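Local coordinates for protein ferritin, putative (Archaeoglobus fulgidus, PDB 5LS9) that probably stores iron as a 24-subunit ferritin shell, here in a humanized form engineered as a tool for cell-targeted delivery, at residues 5-15 with 102-113; 85-93 with 133-144. The protein carries 10 engineered substitutions. All coordinates share one frame; numbering follows the deposited sequence.

Contact 1: residues 5-15 with 102-113; sequences SEKMVEALNRQ and RIHELVEMAMQE
Ser-5, Met-8, Ala-11 and Gln-15 meet Glu-113, Ala-110, Leu-106 and Arg-102 in an antiparallel helix-helix contact, where the start of helix 6-35 lies against the end of helix 85-112. The axes of the two short segments run 169° apart and come no closer than 11.0 Å, a spacing that suits long side chains such as methionine. Met-8 reaches across with its thioether: CG sits anti to the backbone N (chi1 -164°), the chain then bends, and CE lands 3.8 Å from CB of Ala-110. Its chain slides past that of Met-109 in the opposite direction. The small Ala-11 accepts the branched end of Leu-106, CB to CD2 3.8 Å. At the outer end OG of Ser-5 points at OE1 of Glu-113 as a hydrogen-bond donor, though the modelled 2.5 Å is doubtfully short. At the inner end, Gln-15 and Arg-102 pass antiparallel, amide and guanidinium planes 61° apart, and OE1 of Gln-15 lies 3.5 Å from CG of Arg-102. The amide NE2 of Gln-15 hydrogen-bonds to Glu-19, a magnesium ligand, so this residue belongs to the metal site's second shell. Around the pair, Leu-12 packs on Met-59 and Val-63 of helix 39-65, while Ile-103 touches Tyr-125 and Val-107 touches Val-126 of helix 116-146.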
loop_
_atom_site.group_PDB
_atom_site.type_symbol
_atom_site.label_atom_id
_atom_site.label_comp_id
_atom_site.label_asym_id
_atom_site.label_seq_id
_atom_site.Cartn_x
_atom_site.Cartn_y
_atom_site.Cartn_z
ATOM N N SER F 5 -37.352 -43.093 25.713
ATOM C CA SER F 5 -38.481 -44.004 25.909
ATOM C C SER F 5 -39.149 -44.393 24.585
ATOM O O SER F 5 -39.225 -43.582 23.666
ATOM C CB SER F 5 -39.507 -43.361 26.841
ATOM O OG SER F 5 -39.887 -42.081 26.365
ATOM N N GLU F 6 -39.643 -45.630 24.516
ATOM C CA GLU F 6 -40.247 -46.186 23.295
ATOM C C GLU F 6 -41.536 -45.479 22.841
ATOM O O GLU F 6 -41.887 -45.487 21.656
ATOM C CB GLU F 6 -40.528 -47.683 23.497
ATOM C CG GLU F 6 -39.280 -48.556 23.523
ATOM C CD GLU F 6 -38.548 -48.599 22.183
ATOM O OE1 GLU F 6 -39.179 -48.317 21.136
ATOM O OE2 GLU F 6 -37.338 -48.917 22.167
ATOM N N LYS F 7 -42.245 -44.890 23.798
ATOM C CA LYS F 7 -43.452 -44.122 23.516
ATOM C C LYS F 7 -43.088 -42.843 22.752
ATOM O O LYS F 7 -43.836 -42.393 21.878
ATOM C CB LYS F 7 -44.166 -43.784 24.833
ATOM C CG LYS F 7 -45.608 -43.340 24.682
ATOM C CD LYS F 7 -46.293 -43.284 26.036
ATOM C CE LYS F 7 -47.752 -42.866 25.928
ATOM N NZ LYS F 7 -47.898 -41.394 25.790
ATOM N N MET F 8 -41.925 -42.276 23.088
ATOM C CA MET F 8 -41.425 -41.061 22.438
ATOM C C MET F 8 -40.946 -41.337 21.016
ATOM O O MET F 8 -41.186 -40.540 20.112
ATOM C CB MET F 8 -40.290 -40.436 23.262
ATOM C CG MET F 8 -39.963 -39.000 22.887
ATOM S SD MET F 8 -41.423 -37.946 22.771
ATOM C CE MET F 8 -41.318 -37.087 24.334
ATOM N N VAL F 9 -40.272 -42.466 20.824
ATOM C CA VAL F 9 -39.855 -42.914 19.488
ATOM C C VAL F 9 -41.057 -43.007 18.533
ATOM O O VAL F 9 -41.017 -42.497 17.406
ATOM C CB VAL F 9 -39.137 -44.280 19.566
ATOM C CG1 VAL F 9 -38.907 -44.865 18.178
ATOM C CG2 VAL F 9 -37.812 -44.149 20.307
ATOM N N GLU F 10 -42.125 -43.656 19.000
ATOM C CA GLU F 10 -43.369 -43.805 18.229
ATOM C C GLU F 10 -44.055 -42.454 17.945
ATOM O O GLU F 10 -44.471 -42.183 16.816
ATOM C CB GLU F 10 -44.323 -44.767 18.962
ATOM C CG GLU F 10 -45.740 -44.892 18.391
ATOM C CD GLU F 10 -45.790 -45.139 16.889
ATOM O OE1 GLU F 10 -46.597 -44.463 16.207
ATOM O OE2 GLU F 10 -45.026 -46.000 16.388
ATOM N N ALA F 11 -44.163 -41.616 18.971
ATOM C CA ALA F 11 -44.801 -40.302 18.838
ATOM C C ALA F 11 -44.073 -39.396 17.841
ATOM O O ALA F 11 -44.709 -38.594 17.155
ATOM C CB ALA F 11 -44.897 -39.620 20.200
ATOM N N LEU F 12 -42.745 -39.522 17.776
ATOM C CA LEU F 12 -41.917 -38.728 16.849
ATOM C C LEU F 12 -41.978 -39.263 15.413
ATOM O O LEU F 12 -41.950 -38.485 14.463
ATOM C CB LEU F 12 -40.459 -38.667 17.329
ATOM C CG LEU F 12 -40.159 -37.897 18.625
ATOM C CD1 LEU F 12 -38.718 -38.146 19.058
ATOM C CD2 LEU F 12 -40.416 -36.406 18.475
ATOM N N ASN F 13 -42.048 -40.584 15.258
ATOM C CA ASN F 13 -42.315 -41.193 13.951
ATOM C C ASN F 13 -43.637 -40.731 13.355
ATOM O O ASN F 13 -43.764 -40.602 12.131
ATOM C CB ASN F 13 -42.333 -42.710 14.061
ATOM C CG ASN F 13 -40.949 -43.301 14.067
ATOM O OD1 ASN F 13 -40.199 -43.143 13.112
ATOM N ND2 ASN F 13 -40.605 -44.002 15.133
ATOM N N ARG F 14 -44.620 -40.504 14.226
ATOM C CA ARG F 14 -45.895 -39.925 13.815
ATOM C C ARG F 14 -45.685 -38.497 13.341
ATOM O O ARG F 14 -46.146 -38.134 12.255
ATOM C CB ARG F 14 -46.923 -39.952 14.955
ATOM C CG ARG F 14 -47.599 -41.302 15.162
ATOM C CD ARG F 14 -48.615 -41.587 14.063
ATOM N NE ARG F 14 -48.853 -43.020 13.898
ATOM C CZ ARG F 14 -49.384 -43.590 12.815
ATOM N NH1 ARG F 14 -49.745 -42.862 11.760
ATOM N NH2 ARG F 14 -49.553 -44.910 12.785
ATOM N N GLN F 15 -44.978 -37.696 14.142
ATOM C CA GLN F 15 -44.728 -36.295 13.794
ATOM C C GLN F 15 -43.969 -36.225 12.469
ATOM O O GLN F 15 -44.435 -35.574 11.527
ATOM C CB GLN F 15 -43.996 -35.559 14.928
ATOM C CG GLN F 15 -43.758 -34.065 14.695
ATOM C CD GLN F 15 -45.031 -33.261 14.434
ATOM O OE1 GLN F 15 -46.143 -33.688 14.769
ATOM N NE2 GLN F 15 -44.867 -32.079 13.839
ATOM N N ARG F 102 -50.313 -30.166 18.091
ATOM C CA ARG F 102 -49.685 -31.478 18.060
ATOM C C ARG F 102 -48.295 -31.412 18.688
ATOM O O ARG F 102 -47.900 -32.316 19.417
ATOM C CB ARG F 102 -49.592 -31.995 16.622
ATOM C CG ARG F 102 -49.150 -33.444 16.494
ATOM C CD ARG F 102 -50.278 -34.420 16.814
ATOM N NE ARG F 102 -49.782 -35.673 17.392
ATOM C CZ ARG F 102 -49.116 -36.621 16.727
ATOM N NH1 ARG F 102 -48.718 -37.714 17.365
ATOM N NH2 ARG F 102 -48.838 -36.490 15.432
ATOM N N ILE F 103 -47.554 -30.342 18.416
ATOM C CA ILE F 103 -46.219 -30.191 18.989
ATOM C C ILE F 103 -46.260 -29.916 20.499
ATOM O O ILE F 103 -45.437 -30.451 21.237
ATOM C CB ILE F 103 -45.375 -29.156 18.202
ATOM C CG1 ILE F 103 -44.961 -29.787 16.868
ATOM C CG2 ILE F 103 -44.133 -28.734 18.982
ATOM C CD1 ILE F 103 -44.280 -28.864 15.891
ATOM N N HIS F 104 -47.220 -29.120 20.969
ATOM C CA HIS F 104 -47.340 -28.861 22.413
ATOM C C HIS F 104 -47.739 -30.112 23.204
ATOM O O HIS F 104 -47.543 -30.168 24.423
ATOM C CB HIS F 104 -48.321 -27.718 22.706
ATOM C CG HIS F 104 -47.695 -26.358 22.676
ATOM N ND1 HIS F 104 -47.922 -25.411 23.653
ATOM C CD2 HIS F 104 -46.853 -25.784 21.784
ATOM C CE1 HIS F 104 -47.253 -24.309 23.359
ATOM N NE2 HIS F 104 -46.592 -24.512 22.233
ATOM N N GLU F 105 -48.307 -31.100 22.519
ATOM C CA GLU F 105 -48.578 -32.399 23.133
ATOM C C GLU F 105 -47.271 -33.171 23.401
ATOM O O GLU F 105 -47.126 -33.809 24.443
ATOM C CB GLU F 105 -49.567 -33.208 22.269
ATOM C CG GLU F 105 -50.987 -32.636 22.296
ATOM C CD GLU F 105 -51.992 -33.416 21.451
ATOM O OE1 GLU F 105 -51.571 -34.259 20.630
ATOM O OE2 GLU F 105 -53.216 -33.182 21.601
ATOM N N LEU F 106 -46.324 -33.084 22.468
ATOM C CA LEU F 106 -45.001 -33.723 22.610
ATOM C C LEU F 106 -44.131 -33.026 23.669
ATOM O O LEU F 106 -43.437 -33.681 24.446
ATOM C CB LEU F 106 -44.243 -33.721 21.270
ATOM C CG LEU F 106 -44.903 -34.333 20.030
ATOM C CD1 LEU F 106 -44.115 -34.020 18.762
ATOM C CD2 LEU F 106 -45.080 -35.837 20.188
ATOM N N VAL F 107 -44.165 -31.696 23.676
ATOM C CA VAL F 107 -43.385 -30.885 24.612
ATOM C C VAL F 107 -43.789 -31.190 26.060
ATOM O O VAL F 107 -42.931 -31.318 26.930
ATOM C CB VAL F 107 -43.531 -29.364 24.297
ATOM C CG1 VAL F 107 -42.876 -28.493 25.362
ATOM C CG2 VAL F 107 -42.927 -29.041 22.943
ATOM N N GLU F 108 -45.089 -31.316 26.307
ATOM C CA GLU F 108 -45.582 -31.762 27.620
ATOM C C GLU F 108 -45.188 -33.204 27.960
ATOM O O GLU F 108 -44.835 -33.500 29.105
ATOM C CB GLU F 108 -47.108 -31.626 27.705
ATOM C CG GLU F 108 -47.589 -30.233 28.096
ATOM C CD GLU F 108 -47.454 -29.966 29.585
ATOM O OE1 GLU F 108 -48.109 -29.027 30.080
ATOM O OE2 GLU F 108 -46.699 -30.698 30.266
ATOM N N MET F 109 -45.265 -34.089 26.965
ATOM C CA MET F 109 -44.886 -35.499 27.123
ATOM C C MET F 109 -43.440 -35.634 27.561
ATOM O O MET F 109 -43.122 -36.375 28.491
ATOM C CB MET F 109 -45.072 -36.249 25.799
ATOM C CG MET F 109 -44.884 -37.759 25.887
ATOM S SD MET F 109 -45.097 -38.544 24.279
ATOM C CE MET F 109 -46.765 -38.052 23.838
ATOM N N ALA F 110 -42.568 -34.913 26.869
ATOM C CA ALA F 110 -41.140 -34.936 27.155
ATOM C C ALA F 110 -40.865 -34.676 28.630
ATOM O O ALA F 110 -39.974 -35.288 29.208
ATOM C CB ALA F 110 -40.417 -33.910 26.290
ATOM N N MET F 111 -41.650 -33.782 29.230
ATOM C CA MET F 111 -41.449 -33.363 30.622
ATOM C C MET F 111 -42.022 -34.356 31.624
ATOM O O MET F 111 -41.452 -34.531 32.698
ATOM C CB MET F 111 -42.068 -31.983 30.857
ATOM C CG MET F 111 -41.509 -30.914 29.929
ATOM S SD MET F 111 -39.900 -30.256 30.399
ATOM C CE MET F 111 -40.454 -28.852 31.367
ATOM N N GLN F 112 -43.140 -34.998 31.278
ATOM C CA GLN F 112 -43.717 -36.073 32.112
ATOM C C GLN F 112 -42.792 -37.294 32.217
ATOM O O GLN F 112 -42.760 -37.983 33.242
ATOM C CB GLN F 112 -45.068 -36.536 31.555
ATOM C CG GLN F 112 -46.198 -35.520 31.671
ATOM C CD GLN F 112 -47.588 -36.117 31.472
ATOM O OE1 GLN F 112 -48.574 -35.546 31.933
ATOM N NE2 GLN F 112 -47.677 -37.260 30.788
ATOM N N GLU F 113 -42.060 -37.560 31.137
ATOM C CA GLU F 113 -41.079 -38.637 31.096
ATOM C C GLU F 113 -39.690 -38.132 31.478
ATOM O O GLU F 113 -38.723 -38.895 31.461
ATOM C CB GLU F 113 -41.068 -39.253 29.696
ATOM C CG GLU F 113 -42.425 -39.849 29.324
ATOM C CD GLU F 113 -42.562 -40.233 27.865
ATOM O OE1 GLU F 113 -41.531 -40.456 27.189
ATOM O OE2 GLU F 113 -43.723 -40.316 27.411
#

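Contact 2: residues 85-93 with 133-144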
loop_
_atom_site.group_PDB
_atom_site.type_symbol
_atom_site.label_atom_id
_atom_site.label_comp_id
_atom_site.label_asym_id
_atom_site.label_seq_id
_atom_site.Cartn_x
_atom_site.Cartn_y
_atom_site.Cartn_z
ATOM N N PRO F 85 -57.546 -18.899 -3.800
ATOM C CA PRO F 85 -56.300 -18.617 -3.090
ATOM C C PRO F 85 -56.514 -18.262 -1.609
ATOM O O PRO F 85 -55.693 -18.623 -0.761
ATOM C CB PRO F 85 -55.739 -17.424 -3.860
ATOM C CG PRO F 85 -56.206 -17.647 -5.257
ATOM C CD PRO F 85 -57.576 -18.254 -5.127
ATOM N N LEU F 86 -57.612 -17.567 -1.310
ATOM C CA LEU F 86 -57.969 -17.221 0.064
ATOM C C LEU F 86 -58.331 -18.456 0.896
ATOM O O LEU F 86 -57.785 -18.654 1.987
ATOM C CB LEU F 86 -59.122 -16.220 0.060
ATOM C CG LEU F 86 -59.724 -15.796 1.400
ATOM C CD1 LEU F 86 -58.679 -15.459 2.462
ATOM C CD2 LEU F 86 -60.643 -14.608 1.161
ATOM N N ALA F 87 -59.247 -19.278 0.381
ATOM C CA ALA F 87 -59.637 -20.531 1.049
ATOM C C ALA F 87 -58.457 -21.502 1.170
ATOM O O ALA F 87 -58.315 -22.204 2.175
ATOM C CB ALA F 87 -60.786 -21.195 0.303
ATOM N N ALA F 88 -57.619 -21.533 0.134
ATOM C CA ALA F 88 -56.391 -22.318 0.143
ATOM C C ALA F 88 -55.555 -21.971 1.357
ATOM O O ALA F 88 -55.190 -22.855 2.126
ATOM C CB ALA F 88 -55.590 -22.064 -1.127
ATOM N N PHE F 89 -55.270 -20.680 1.531
ATOM C CA PHE F 89 -54.424 -20.212 2.639
ATOM C C PHE F 89 -55.098 -20.266 4.005
ATOM O O PHE F 89 -54.413 -20.230 5.021
ATOM C CB PHE F 89 -53.896 -18.794 2.387
ATOM C CG PHE F 89 -52.486 -18.758 1.862
ATOM C CD1 PHE F 89 -51.428 -19.171 2.663
ATOM C CD2 PHE F 89 -52.213 -18.306 0.576
ATOM C CE1 PHE F 89 -50.127 -19.139 2.190
ATOM C CE2 PHE F 89 -50.913 -18.270 0.098
ATOM C CZ PHE F 89 -49.869 -18.683 0.906
ATOM N N GLU F 90 -56.427 -20.331 4.035
ATOM C CA GLU F 90 -57.142 -20.567 5.292
ATOM C C GLU F 90 -57.048 -22.026 5.743
ATOM O O GLU F 90 -57.246 -22.320 6.925
ATOM C CB GLU F 90 -58.599 -20.128 5.196
ATOM C CG GLU F 90 -58.769 -18.632 5.364
ATOM C CD GLU F 90 -60.216 -18.203 5.300
ATOM O OE1 GLU F 90 -60.847 -18.436 4.249
ATOM O OE2 GLU F 90 -60.716 -17.629 6.292
ATOM N N HIS F 91 -56.743 -22.930 4.814
ATOM C CA HIS F 91 -56.451 -24.321 5.168
ATOM C C HIS F 91 -55.037 -24.461 5.729
ATOM O O HIS F 91 -54.805 -25.235 6.666
ATOM C CB HIS F 91 -56.617 -25.244 3.965
ATOM C CG HIS F 91 -56.751 -26.686 4.337
ATOM N ND1 HIS F 91 -55.700 -27.575 4.263
ATOM C CD2 HIS F 91 -57.810 -27.391 4.802
ATOM C CE1 HIS F 91 -56.109 -28.769 4.654
ATOM N NE2 HIS F 91 -57.386 -28.685 4.986
ATOM N N VAL F 92 -54.100 -23.711 5.151
ATOM C CA VAL F 92 -52.712 -23.691 5.618
ATOM C C VAL F 92 -52.665 -23.307 7.099
ATOM O O VAL F 92 -52.020 -23.981 7.900
ATOM C CB VAL F 92 -51.846 -22.712 4.778
ATOM C CG1 VAL F 92 -50.464 -22.511 5.392
ATOM C CG2 VAL F 92 -51.709 -23.217 3.349
ATOM N N TYR F 93 -53.358 -22.231 7.457
ATOM C CA TYR F 93 -53.412 -21.787 8.848
ATOM C C TYR F 93 -53.968 -22.904 9.746
ATOM O O TYR F 93 -53.243 -23.435 10.591
ATOM C CB TYR F 93 -54.238 -20.494 8.965
ATOM C CG TYR F 93 -54.338 -19.920 10.370
ATOM C CD1 TYR F 93 -53.196 -19.605 11.101
ATOM C CD2 TYR F 93 -55.580 -19.670 10.955
ATOM C CE1 TYR F 93 -53.286 -19.072 12.378
ATOM C CE2 TYR F 93 -55.678 -19.141 12.231
ATOM C CZ TYR F 93 -54.531 -18.843 12.939
ATOM O OH TYR F 93 -54.633 -18.311 14.205
ATOM N N GLU F 133 -47.431 -19.708 11.785
ATOM C CA GLU F 133 -48.796 -19.190 11.973
ATOM C C GLU F 133 -48.904 -17.741 11.519
ATOM O O GLU F 133 -49.785 -17.402 10.733
ATOM C CB GLU F 133 -49.232 -19.266 13.448
ATOM C CG GLU F 133 -49.694 -20.633 13.945
ATOM C CD GLU F 133 -50.187 -20.586 15.385
ATOM O OE1 GLU F 133 -51.033 -19.719 15.704
ATOM O OE2 GLU F 133 -49.733 -21.417 16.203
ATOM N N ALA F 134 -48.007 -16.898 12.031
ATOM C CA ALA F 134 -48.043 -15.447 11.782
ATOM C C ALA F 134 -47.718 -15.067 10.337
ATOM O O ALA F 134 -48.101 -13.985 9.900
ATOM C CB ALA F 134 -47.105 -14.714 12.736
ATOM N N SER F 135 -47.013 -15.939 9.612
ATOM C CA SER F 135 -46.725 -15.733 8.180
ATOM C C SER F 135 -47.895 -16.170 7.306
ATOM O O SER F 135 -48.247 -15.504 6.333
ATOM C CB SER F 135 -45.463 -16.492 7.764
ATOM O OG SER F 135 -44.305 -15.922 8.363
ATOM N N ALA F 136 -48.490 -17.298 7.663
ATOM C CA ALA F 136 -49.712 -17.764 7.013
ATOM C C ALA F 136 -50.834 -16.759 7.235
ATOM O O ALA F 136 -51.412 -16.246 6.269
ATOM C CB ALA F 136 -50.115 -19.128 7.554
ATOM N N LEU F 137 -51.109 -16.479 8.514
ATOM C CA LEU F 137 -52.179 -15.566 8.926
ATOM C C LEU F 137 -51.971 -14.131 8.428
ATOM O O LEU F 137 -52.941 -13.380 8.299
ATOM C CB LEU F 137 -52.334 -15.566 10.452
ATOM C CG LEU F 137 -53.427 -14.662 11.038
ATOM C CD1 LEU F 137 -54.808 -15.178 10.668
ATOM C CD2 LEU F 137 -53.278 -14.547 12.546
ATOM N N ASP F 138 -50.727 -13.734 8.161
ATOM C CA ASP F 138 -50.491 -12.445 7.514
ATOM C C ASP F 138 -51.146 -12.476 6.145
ATOM O O ASP F 138 -51.907 -11.576 5.796
ATOM C CB ASP F 138 -48.993 -12.132 7.376
ATOM C CG ASP F 138 -48.730 -10.667 7.036
ATOM O OD1 ASP F 138 -49.666 -9.847 7.179
ATOM O OD2 ASP F 138 -47.589 -10.329 6.632
ATOM N N ILE F 139 -50.875 -13.543 5.397
ATOM C CA ILE F 139 -51.335 -13.663 4.013
ATOM C C ILE F 139 -52.849 -13.913 3.934
ATOM O O ILE F 139 -53.519 -13.388 3.036
ATOM C CB ILE F 139 -50.555 -14.765 3.250
ATOM C CG1 ILE F 139 -49.049 -14.475 3.284
ATOM C CG2 ILE F 139 -51.013 -14.863 1.797
ATOM C CD1 ILE F 139 -48.182 -15.697 3.061
ATOM N N VAL F 140 -53.378 -14.713 4.858
ATOM C CA VAL F 140 -54.825 -14.949 4.942
ATOM C C VAL F 140 -55.555 -13.614 5.012
ATOM O O VAL F 140 -56.469 -13.357 4.222
ATOM C CB VAL F 140 -55.204 -15.794 6.182
ATOM C CG1 VAL F 140 -56.695 -15.709 6.467
ATOM C CG2 VAL F 140 -54.793 -17.245 5.989
ATOM N N GLU F 141 -55.133 -12.783 5.968
ATOM C CA GLU F 141 -55.661 -11.430 6.149
ATOM C C GLU F 141 -55.542 -10.617 4.863
ATOM O O GLU F 141 -56.537 -10.090 4.372
ATOM C CB GLU F 141 -54.923 -10.694 7.279
ATOM C CG GLU F 141 -55.342 -11.065 8.694
ATOM C CD GLU F 141 -54.520 -10.322 9.744
ATOM O OE1 GLU F 141 -53.304 -10.586 9.854
ATOM O OE2 GLU F 141 -55.086 -9.474 10.467
ATOM N N LYS F 142 -54.329 -10.525 4.320
ATOM C CA LYS F 142 -54.092 -9.771 3.083
ATOM C C LYS F 142 -55.016 -10.187 1.950
ATOM O O LYS F 142 -55.428 -9.346 1.159
ATOM C CB LYS F 142 -52.646 -9.908 2.610
ATOM C CG LYS F 142 -51.658 -9.155 3.476
ATOM C CD LYS F 142 -50.570 -8.486 2.654
ATOM C CE LYS F 142 -49.696 -7.623 3.548
ATOM N NZ LYS F 142 -48.887 -6.651 2.770
ATOM N N LEU F 143 -55.332 -11.479 1.873
ATOM C CA LEU F 143 -56.203 -11.986 0.817
ATOM C C LEU F 143 -57.671 -11.585 0.990
ATOM O O LEU F 143 -58.385 -11.430 0.001
ATOM C CB LEU F 143 -56.057 -13.503 0.678
ATOM C CG LEU F 143 -54.779 -13.954 -0.035
ATOM C CD1 LEU F 143 -54.614 -15.461 0.044
ATOM C CD2 LEU F 143 -54.763 -13.517 -1.494
ATOM N N ARG F 144 -58.120 -11.410 2.231
ATOM C CA ARG F 144 -59.460 -10.869 2.487
ATOM C C ARG F 144 -59.547 -9.384 2.124
ATOM O O ARG F 144 -60.509 -8.955 1.477
ATOM C CB ARG F 144 -59.866 -11.070 3.948
ATOM C CG ARG F 144 -60.094 -12.526 4.329
ATOM C CD ARG F 144 -60.407 -12.668 5.809
ATOM N NE ARG F 144 -59.969 -13.955 6.345
ATOM C CZ ARG F 144 -59.748 -14.205 7.637
ATOM N NH1 ARG F 144 -59.347 -15.414 8.021
ATOM N NH2 ARG F 144 -59.919 -13.258 8.553
#
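Leu-86, Phe-89 and Tyr-93, one helical turn apart, face Leu-143, Val-140 and Ala-136 in an antiparallel packing whose segment axes approach to 8.9 Å. Aliphatic contacts come first. Leu-86, its CG anti to the backbone N (chi1 176°), directs CD1 to within 3.7 Å of CB of Leu-143. Val-140 is branched close to the backbone and serves two neighbours: CG2 packs on CB of Phe-89, CG1 on the aliphatic CG of Glu-90. The small Ala-136 suits the closely spaced helices and meets CG1 of Val-92 through its methyl.

The aromatic contacts flank this core. Over one face of the Phe-89 ring sits CG2 of Ile-139 in a CH-pi contact, 3.9 Å from the ring centroid, while CD1 of Leu-143 lies 3.8 Å from ring atom CD2 of Phe-89. Trp-44 of helix 39-65 meets the same ring edge-to-face. With an alanine in place of Phe-89, Ile-139 and Trp-44 would probably lose their aromatic partner and a gap would open between the helices. Tyr-93 runs side by side with Leu-137, and CD1 of Leu-137 stands over the centre of the Tyr-93 ring, 4.3 Å above its plane. Nearby Glu-133 directs OE2 to a hydrogen bond with Thr-100.

One polar contact borders the apolar zone: NH1 of Arg-144 makes a salt bridge with OE2 of Glu-90 at 3.1 Å, its hydrogen bond weak and bent at 132°. The long arginine can reach across because its chain is extended from CG to NE. Consecutive antiparallel helices packed through such apolar faces are characteristic of the ferritin four-helix bundle.

How the contacts relate
Both contacts use helix 85-112, near its two ends: contact 2 takes the first turns, contact 1 the last. Their segments alternate along the chain, in the order 5-15, 85-93, 102-113, 133-144, so the two pairings cross in sequence. Contact 1 ties this helix to helix 6-35, and contact 2 ties it to helix 116-146, the next helix in sequence. The centres lie 29 Å apart on opposite sides of the chain's centre, and the nearest atoms, about 7 Å apart, do not touch. One helix is therefore fixed to different partners toward its two ends, within a bundle that also holds the magnesium site of Glu-19, Glu-52 and Gln-129.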